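Local structure of unsaturated glucuronyl hydrolase (Streptococcus agalactiae, 2ZZR) at residues Leu386-Tyr390 and Lys391-Leu395; Thr24-Glu27 and Val28-Ile32; Ser122-Ala125 and Glu126-Asn130. The protein hydrolyses unsaturated chondroitin, hyaluronan and heparin disaccharides, releasing the unsaturated uronic acid, as a glycoside hydrolase of family 88. One frame throughout, in Å; residues are numbered along the deposited sequence.

Contact 1: residues Leu386-Tyr390 and Lys391-Leu395; sequences LIRFY and KDWEL
Arg388 and Trp393 meet where helix 376-390, the last helix of this alpha-barrel enzyme, gives way to the C-terminal tail. The closing turn is held by one backbone bond, Lys391 N to Ile387 O at 3.0 Å. Lys391 is the first residue to leave helical geometry, and from there the tail doubles back along the helix end.

The packed side is built on Trp393. With CG anti to the backbone N (chi1 179°), its indole is carried back against the helix. Ile387 CG2 touches Trp393 CD1 at 3.7 Å, the two side chains crossing at about a right angle, while Arg388 CG lies 3.8 Å from Trp393 CE3 on the benzene part of the ring. The extended Arg388 chain then runs on past the indole, so that Trp393 CE3 sits over one face of the guanidinium, near its rim; the two planes are 69° apart, far from a parallel stack. Leu395 packs against the far end, its CD2 3.6 Å from Arg388 NH2. The charge itself is met by salt bridges to Glu384 and Glu316, with Tyr253 OH bonded to NH2, and Trp393 NE1 is bonded to Glu82.

Toward solvent the packing thins out, and the outer side of the tail, at Asp392 and Glu394, is exposed. Lys391 lies alongside Ile387, pointing the same way, with its CD 3.8 Å from Ile387 CG2, before a bend at chi3 (-75°) leads its amine to a salt bridge with Glu82. Between the helix end and the tail a water donates to Arg388 O at 2.9 Å and accepts from Trp393 N at 3.0 Å.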
loop_
_atom_site.group_PDB
_atom_site.type_symbol
_atom_site.label_atom_id
_atom_site.label_comp_id
_atom_site.label_asym_id
_atom_site.label_seq_id
_atom_site.Cartn_x
_atom_site.Cartn_y
_atom_site.Cartn_z
ATOM N N LEU A 386 7.108 -10.097 -4.454
ATOM C CA LEU A 386 8.087 -11.146 -4.723
ATOM C C LEU A 386 8.131 -12.165 -3.586
ATOM O O LEU A 386 8.060 -13.388 -3.831
ATOM C CB LEU A 386 9.468 -10.536 -4.965
ATOM C CG LEU A 386 9.613 -9.748 -6.272
ATOM C CD1 LEU A 386 11.021 -9.124 -6.333
ATOM C CD2 LEU A 386 9.344 -10.621 -7.495
ATOM N N ILE A 387 8.224 -11.660 -2.354
ATOM C CA ILE A 387 8.273 -12.499 -1.151
ATOM C C ILE A 387 6.956 -13.272 -0.950
ATOM O O ILE A 387 6.977 -14.456 -0.597
ATOM C CB ILE A 387 8.668 -11.676 0.120
ATOM C CG1 ILE A 387 10.115 -11.151 0.014
ATOM C CG2 ILE A 387 8.458 -12.478 1.426
ATOM C CD1 ILE A 387 11.218 -12.231 -0.062
ATOM N N ARG A 388 5.823 -12.610 -1.202
ATOM C CA ARG A 388 4.517 -13.284 -1.189
ATOM C C ARG A 388 4.491 -14.513 -2.102
ATOM O O ARG A 388 3.994 -15.573 -1.711
ATOM C CB ARG A 388 3.399 -12.322 -1.606
ATOM C CG ARG A 388 2.852 -11.460 -0.469
ATOM C CD ARG A 388 1.864 -10.429 -1.021
ATOM N NE ARG A 388 1.160 -9.724 0.052
ATOM C CZ ARG A 388 0.081 -10.194 0.678
ATOM N NH1 ARG A 388 -0.442 -11.370 0.333
ATOM N NH2 ARG A 388 -0.479 -9.489 1.653
ATOM N N PHE A 389 5.015 -14.363 -3.317
ATOM C CA PHE A 389 4.997 -15.445 -4.305
ATOM C C PHE A 389 5.945 -16.571 -3.916
ATOM O O PHE A 389 5.675 -17.749 -4.191
ATOM C CB PHE A 389 5.390 -14.904 -5.679
ATOM C CG PHE A 389 4.243 -14.379 -6.483
ATOM C CD1 PHE A 389 3.380 -13.414 -5.960
ATOM C CD2 PHE A 389 4.041 -14.824 -7.784
ATOM C CE1 PHE A 389 2.326 -12.914 -6.722
ATOM C CE2 PHE A 389 2.992 -14.331 -8.551
ATOM C CZ PHE A 389 2.133 -13.375 -8.019
ATOM N N TYR A 390 7.046 -16.188 -3.277
ATOM C CA TYR A 390 8.171 -17.083 -3.020
ATOM C C TYR A 390 8.010 -17.972 -1.788
ATOM O O TYR A 390 8.488 -19.114 -1.760
ATOM C CB TYR A 390 9.453 -16.261 -2.893
ATOM C CG TYR A 390 10.707 -17.100 -2.908
ATOM C CD1 TYR A 390 11.179 -17.654 -4.098
ATOM C CD2 TYR A 390 11.416 -17.336 -1.736
ATOM C CE1 TYR A 390 12.336 -18.425 -4.120
ATOM C CE2 TYR A 390 12.575 -18.116 -1.744
ATOM C CZ TYR A 390 13.022 -18.651 -2.938
ATOM O OH TYR A 390 14.169 -19.407 -2.951
ATOM N N LYS A 391 7.362 -17.446 -0.757
ATOM C CA LYS A 391 7.214 -18.191 0.483
ATOM C C LYS A 391 5.793 -18.061 0.994
ATOM O O LYS A 391 4.977 -17.368 0.389
ATOM C CB LYS A 391 8.217 -17.696 1.532
ATOM C CG LYS A 391 7.994 -16.271 2.021
ATOM C CD LYS A 391 9.038 -15.847 3.047
ATOM C CE LYS A 391 8.774 -16.488 4.408
ATOM N NZ LYS A 391 9.728 -16.003 5.441
ATOM N N ASP A 392 5.497 -18.751 2.087
ATOM C CA ASP A 392 4.255 -18.511 2.804
ATOM C C ASP A 392 4.543 -17.362 3.754
ATOM O O ASP A 392 5.021 -17.564 4.868
ATOM C CB ASP A 392 3.806 -19.768 3.561
ATOM C CG ASP A 392 2.562 -19.531 4.413
ATOM O OD1 ASP A 392 2.366 -20.273 5.394
ATOM O OD2 ASP A 392 1.783 -18.593 4.113
ATOM N N TRP A 393 4.280 -16.143 3.288
ATOM C CA TRP A 393 4.707 -14.957 4.027
ATOM C C TRP A 393 3.716 -14.550 5.119
ATOM O O TRP A 393 2.524 -14.386 4.861
ATOM C CB TRP A 393 4.983 -13.790 3.067
ATOM C CG TRP A 393 5.410 -12.538 3.786
ATOM C CD1 TRP A 393 6.515 -12.378 4.571
ATOM C CD2 TRP A 393 4.730 -11.271 3.785
ATOM N NE1 TRP A 393 6.566 -11.088 5.067
ATOM C CE2 TRP A 393 5.487 -10.390 4.596
ATOM C CE3 TRP A 393 3.560 -10.795 3.175
ATOM C CZ2 TRP A 393 5.109 -9.055 4.820
ATOM C CZ3 TRP A 393 3.183 -9.468 3.400
ATOM C CH2 TRP A 393 3.961 -8.614 4.210
ATOM N N GLU A 394 4.221 -14.414 6.345
ATOM C CA GLU A 394 3.441 -13.892 7.454
ATOM C C GLU A 394 3.346 -12.366 7.349
ATOM O O GLU A 394 4.354 -11.666 7.476
ATOM C CB GLU A 394 4.071 -14.286 8.798
ATOM C CG GLU A 394 3.209 -13.924 10.000
ATOM C CD GLU A 394 3.862 -14.241 11.344
ATOM O OE1 GLU A 394 3.199 -14.028 12.381
ATOM O OE2 GLU A 394 5.026 -14.715 11.368
ATOM N N LEU A 395 2.131 -11.858 7.137
ATOM C CA LEU A 395 1.939 -10.417 6.903
ATOM C C LEU A 395 2.404 -9.547 8.053
ATOM O O LEU A 395 2.087 -9.820 9.214
ATOM C CB LEU A 395 0.464 -10.108 6.620
ATOM C CG LEU A 395 -0.002 -10.183 5.167
ATOM C CD1 LEU A 395 0.225 -11.562 4.569
ATOM C CD2 LEU A 395 -1.477 -9.809 5.085
HETATM O O HOH W 1 2.606 -15.700 0.819
#

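Contact 2: residues Thr24-Glu27 and Val28-Ile32; sequences TKIE and VEEAI
Glu29 N donates to Lys25 O at 2.8 Å, the shortest of four backbone bonds that carry helix 25-46 across the two segments; the first of them, Val28 N to Thr24 O, spans 3.1 Å. Just as strong is the grip of Thr24 and Glu27 on each other at the helix start, through two reciprocal bonds. Thr24 N donates to Glu27 OE1 at 2.9 Å, almost straight at 170° and on the oxygen's anti lone pair; in return Glu27 N donates to Thr24 OG1 at 3.3 Å. The Glu27 side chain reaches back because its CG stands beside its own backbone N (chi1 -75°), which brings the carboxylate under the first turn. Its other oxygen, OE2, forms a salt bridge with Arg340, so the carboxylate that closes the box has a second partner.

The reciprocal pair is a capping box with Thr24 as N-cap, occupying backbone N-H groups that have no preceding helical turn to bond to. The negative carboxylate near the positive end of the helix dipole is probably favourable as well.

Beyond the backbone the contacts are looser. Lys25, fully extended, sets its CE 3.6 Å from Glu29 OE2, yet NZ stays 4.4 Å from that oxygen, short of a salt bridge; Glu29 OE2 instead takes a hydrogen bond with Tyr390 OH. On the exposed flank Ile26 CD1 comes within 3.5 Å of Glu29 OE1, and Ile26 CG1 lies 3.7 Å from Glu30 OE2, aliphatic carbons against carboxylate oxygens. On the buried flank Val28 lays its CG2 against Thr24 O, Ala31 rests on Tyr382, and Ile32 turns to Leu386 and Tyr390 of helix 376-390.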
loop_
_atom_site.group_PDB
_atom_site.type_symbol
_atom_site.label_atom_id
_atom_site.label_comp_id
_atom_site.label_asym_id
_atom_site.label_seq_id
_atom_site.Cartn_x
_atom_site.Cartn_y
_atom_site.Cartn_z
ATOM N N THR A 24 7.921 -18.703 -12.414
ATOM C CA THR A 24 8.587 -19.848 -11.811
ATOM C C THR A 24 9.403 -19.437 -10.598
ATOM O O THR A 24 9.705 -18.255 -10.403
ATOM C CB THR A 24 9.509 -20.574 -12.813
ATOM O OG1 THR A 24 10.621 -19.729 -13.128
ATOM C CG2 THR A 24 8.750 -20.942 -14.085
ATOM N N LYS A 25 9.769 -20.423 -9.788
ATOM C CA LYS A 25 10.577 -20.178 -8.611
ATOM C C LYS A 25 11.898 -19.483 -8.957
ATOM O O LYS A 25 12.286 -18.527 -8.285
ATOM C CB LYS A 25 10.823 -21.477 -7.840
ATOM C CG LYS A 25 11.551 -21.272 -6.530
ATOM C CD LYS A 25 11.774 -22.572 -5.793
ATOM C CE LYS A 25 12.621 -22.340 -4.558
ATOM N NZ LYS A 25 13.069 -23.616 -3.937
ATOM N N ILE A 26 12.575 -19.948 -10.006
ATOM C CA ILE A 26 13.843 -19.331 -10.406
ATOM C C ILE A 26 13.668 -17.888 -10.876
ATOM O O ILE A 26 14.503 -17.041 -10.576
ATOM C CB ILE A 26 14.650 -20.189 -11.441
ATOM C CG1 ILE A 26 16.071 -19.639 -11.611
ATOM C CG2 ILE A 26 13.945 -20.263 -12.784
ATOM C CD1 ILE A 26 16.911 -19.700 -10.348
ATOM N N GLU A 27 12.573 -17.606 -11.581
ATOM C CA GLU A 27 12.297 -16.243 -12.054
ATOM C C GLU A 27 12.107 -15.280 -10.881
ATOM O O GLU A 27 12.704 -14.197 -10.850
ATOM C CB GLU A 27 11.085 -16.210 -12.984
ATOM C CG GLU A 27 11.361 -16.763 -14.388
ATOM C CD GLU A 27 10.109 -16.875 -15.235
ATOM O OE1 GLU A 27 9.057 -17.294 -14.708
ATOM O OE2 GLU A 27 10.175 -16.546 -16.437
ATOM N N VAL A 28 11.292 -15.686 -9.910
ATOM C CA VAL A 28 11.054 -14.871 -8.716
ATOM C C VAL A 28 12.317 -14.767 -7.850
ATOM O O VAL A 28 12.659 -13.687 -7.352
ATOM C CB VAL A 28 9.825 -15.386 -7.912
ATOM C CG1 VAL A 28 9.662 -14.627 -6.598
ATOM C CG2 VAL A 28 8.564 -15.259 -8.764
ATOM N N GLU A 29 13.022 -15.888 -7.703
ATOM C CA GLU A 29 14.271 -15.947 -6.944
ATOM C C GLU A 29 15.308 -14.960 -7.485
ATOM O O GLU A 29 15.950 -14.241 -6.720
ATOM C CB GLU A 29 14.834 -17.355 -7.043
ATOM C CG GLU A 29 15.643 -17.816 -5.878
ATOM C CD GLU A 29 15.872 -19.310 -5.954
ATOM O OE1 GLU A 29 16.556 -19.751 -6.902
ATOM O OE2 GLU A 29 15.356 -20.038 -5.086
ATOM N N GLU A 30 15.462 -14.938 -8.804
ATOM C CA GLU A 30 16.420 -14.047 -9.461
ATOM C C GLU A 30 16.027 -12.569 -9.335
ATOM O O GLU A 30 16.898 -11.705 -9.163
ATOM C CB GLU A 30 16.656 -14.470 -10.913
ATOM C CG GLU A 30 17.494 -15.756 -10.989
ATOM C CD GLU A 30 17.820 -16.226 -12.396
ATOM O OE1 GLU A 30 17.281 -15.676 -13.379
ATOM O OE2 GLU A 30 18.623 -17.179 -12.513
ATOM N N ALA A 31 14.722 -12.293 -9.385
ATOM C CA ALA A 31 14.208 -10.933 -9.143
ATOM C C ALA A 31 14.488 -10.477 -7.709
ATOM O O ALA A 31 14.888 -9.324 -7.476
ATOM C CB ALA A 31 12.713 -10.855 -9.462
ATOM N N ILE A 32 14.279 -11.379 -6.749
ATOM C CA ILE A 32 14.576 -11.095 -5.348
ATOM C C ILE A 32 16.066 -10.815 -5.163
ATOM O O ILE A 32 16.452 -9.851 -4.490
ATOM C CB ILE A 32 14.141 -12.251 -4.410
ATOM C CG1 ILE A 32 12.609 -12.342 -4.343
ATOM C CG2 ILE A 32 14.708 -12.051 -3.009
ATOM C CD1 ILE A 32 12.087 -13.582 -3.605
#

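Contact 3: residues Ser122-Ala125 and Glu126-Asn130; sequences SCTA and EYRIN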
loop_
_atom_site.group_PDB
_atom_site.type_symbol
_atom_site.label_atom_id
_atom_site.label_comp_id
_atom_site.label_asym_id
_atom_site.label_seq_id
_atom_site.Cartn_x
_atom_site.Cartn_y
_atom_site.Cartn_z
ATOM N N SER A 122 7.907 -1.548 9.678
ATOM C CA SER A 122 9.134 -1.354 10.446
ATOM C C SER A 122 9.066 -2.084 11.787
ATOM O O SER A 122 9.799 -3.057 12.022
ATOM C CB SER A 122 9.386 0.142 10.653
ATOM O OG SER A 122 8.322 0.726 11.389
ATOM N N CYS A 123 8.170 -1.626 12.652
ATOM C CA CYS A 123 8.075 -2.127 14.017
ATOM C C CYS A 123 7.219 -3.380 14.111
ATOM O O CYS A 123 7.650 -4.383 14.672
ATOM C CB CYS A 123 7.547 -1.036 14.941
ATOM S SG CYS A 123 8.639 0.406 14.963
ATOM N N THR A 124 6.014 -3.345 13.549
ATOM C CA THR A 124 5.172 -4.543 13.615
ATOM C C THR A 124 5.860 -5.695 12.876
ATOM O O THR A 124 5.807 -6.843 13.323
ATOM C CB THR A 124 3.750 -4.298 13.084
ATOM O OG1 THR A 124 3.258 -3.074 13.636
ATOM C CG2 THR A 124 2.822 -5.426 13.509
ATOM N N ALA A 125 6.526 -5.369 11.771
ATOM C CA ALA A 125 7.330 -6.335 11.021
ATOM C C ALA A 125 8.309 -7.076 11.925
ATOM O O ALA A 125 8.334 -8.314 11.929
ATOM C CB ALA A 125 8.074 -5.660 9.898
ATOM N N GLU A 126 9.112 -6.334 12.692
ATOM C CA GLU A 126 10.063 -7.005 13.579
ATOM C C GLU A 126 9.354 -7.868 14.608
ATOM O O GLU A 126 9.794 -8.987 14.884
ATOM C CB GLU A 126 11.040 -6.055 14.272
ATOM C CG GLU A 126 12.094 -6.883 15.033
ATOM C CD GLU A 126 13.252 -6.096 15.590
ATOM O OE1 GLU A 126 14.322 -6.717 15.782
ATOM O OE2 GLU A 126 13.101 -4.885 15.852
ATOM N N TYR A 127 8.256 -7.359 15.170
ATOM C CA TYR A 127 7.486 -8.133 16.135
ATOM C C TYR A 127 7.032 -9.483 15.569
ATOM O O TYR A 127 7.128 -10.500 16.256
ATOM C CB TYR A 127 6.296 -7.350 16.694
ATOM C CG TYR A 127 5.583 -8.114 17.788
ATOM C CD1 TYR A 127 4.336 -8.699 17.558
ATOM C CD2 TYR A 127 6.176 -8.289 19.043
ATOM C CE1 TYR A 127 3.682 -9.415 18.561
ATOM C CE2 TYR A 127 5.531 -9.010 20.052
ATOM C CZ TYR A 127 4.290 -9.570 19.801
ATOM O OH TYR A 127 3.648 -10.284 20.783
ATOM N N ARG A 128 6.543 -9.487 14.326
ATOM C CA ARG A 128 6.178 -10.733 13.634
ATOM C C ARG A 128 7.361 -11.688 13.558
ATOM O O ARG A 128 7.215 -12.899 13.764
ATOM C CB ARG A 128 5.724 -10.463 12.198
ATOM C CG ARG A 128 4.546 -9.540 12.054
ATOM C CD ARG A 128 3.270 -10.181 12.518
ATOM N NE ARG A 128 2.123 -9.443 11.997
ATOM C CZ ARG A 128 0.951 -9.339 12.608
ATOM N NH1 ARG A 128 -0.022 -8.652 12.030
ATOM N NH2 ARG A 128 0.739 -9.926 13.780
ATOM N N ILE A 129 8.523 -11.126 13.243
ATOM C CA ILE A 129 9.707 -11.907 12.910
ATOM C C ILE A 129 10.372 -12.509 14.152
ATOM O O ILE A 129 10.698 -13.704 14.169
ATOM C CB ILE A 129 10.703 -11.077 12.059
ATOM C CG1 ILE A 129 10.101 -10.801 10.674
ATOM C CG2 ILE A 129 12.050 -11.802 11.921
ATOM C CD1 ILE A 129 10.802 -9.707 9.872
ATOM N N ASN A 130 10.554 -11.696 15.190
ATOM C CA ASN A 130 11.256 -12.160 16.392
ATOM C C ASN A 130 10.650 -11.747 17.742
ATOM O O ASN A 130 11.240 -12.001 18.794
ATOM C CB ASN A 130 12.754 -11.799 16.311
ATOM C CG ASN A 130 13.006 -10.293 16.217
ATOM O OD1 ASN A 130 13.878 -9.845 15.472
ATOM N ND2 ASN A 130 12.254 -9.518 16.974
#
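The Arg128 guanidinium has the methyl of Thr124 over one face: CG2 stands 4.2 Å above the plane, offset toward the rim, and 4.3 Å from Arg128 NE. A bend at chi2 (-71°) swings the chain so that the guanidinium comes beneath that methyl, and on the way Arg128 CG passes 3.2 Å from Thr124 O. Its polar end is held by the C-terminal tail: NH1 bonds to Trp397 O and NE, weakly, to Leu395 O. A charged side chain thus ties this helix to backbone carbonyls of the last residues. The other flat side chain, Tyr127, directs its ring away from the preceding turn, leaving CB 3.4 Å from Thr124 O.

Both segments belong to helix 115-130 of the alpha barrel, which starts just after Asp114, the assigned nucleophile. A wider pi-type turn at 122-124 leads into regular alpha-helical bonding. Next to it, the bond from Glu126 N to Ser122 O is weak at 3.4 Å, whereas Arg128 N to Thr124 O closes to 2.9 Å and Tyr127 N to Cys123 O is 3.1 Å.

One turn on, Ile129 N continues the pattern by donating to Ala125 O. The isoleucine side chain stays close to the same carbonyl, folding CG1 back to 3.3 Å from Ala125 O, so that oxygen has an aliphatic carbon beside its backbone bond. Glu126 extends to His94, its OE2 hydrogen-bonded to ND1, and Thr124 OG1 bonds to Thr139 OG1 of helix 133-147.

How the contacts relate
All three contacts are local, yet they sit at different points of a helix: contact 2 at a beginning, contact 1 at an end and contact 3 along the later turns of one. Contact 3 is the buried one; contacts 1 and 2 are partly buried, with exposed residues most numerous in contact 2. Contacts 2 and 3 share helical backbone bonding, to which 24-32 adds a capping box and 122-130 adds buried side chains and an arginine held by the tail; an indole and a guanidinium mark 386-395. Contact 1 touches both others: Leu386 CB packs 3.7 Å from Ile32 CG1 of contact 2, and the tail carbonyl Leu395 O lies 2.8 Å from Arg128 NE of contact 3.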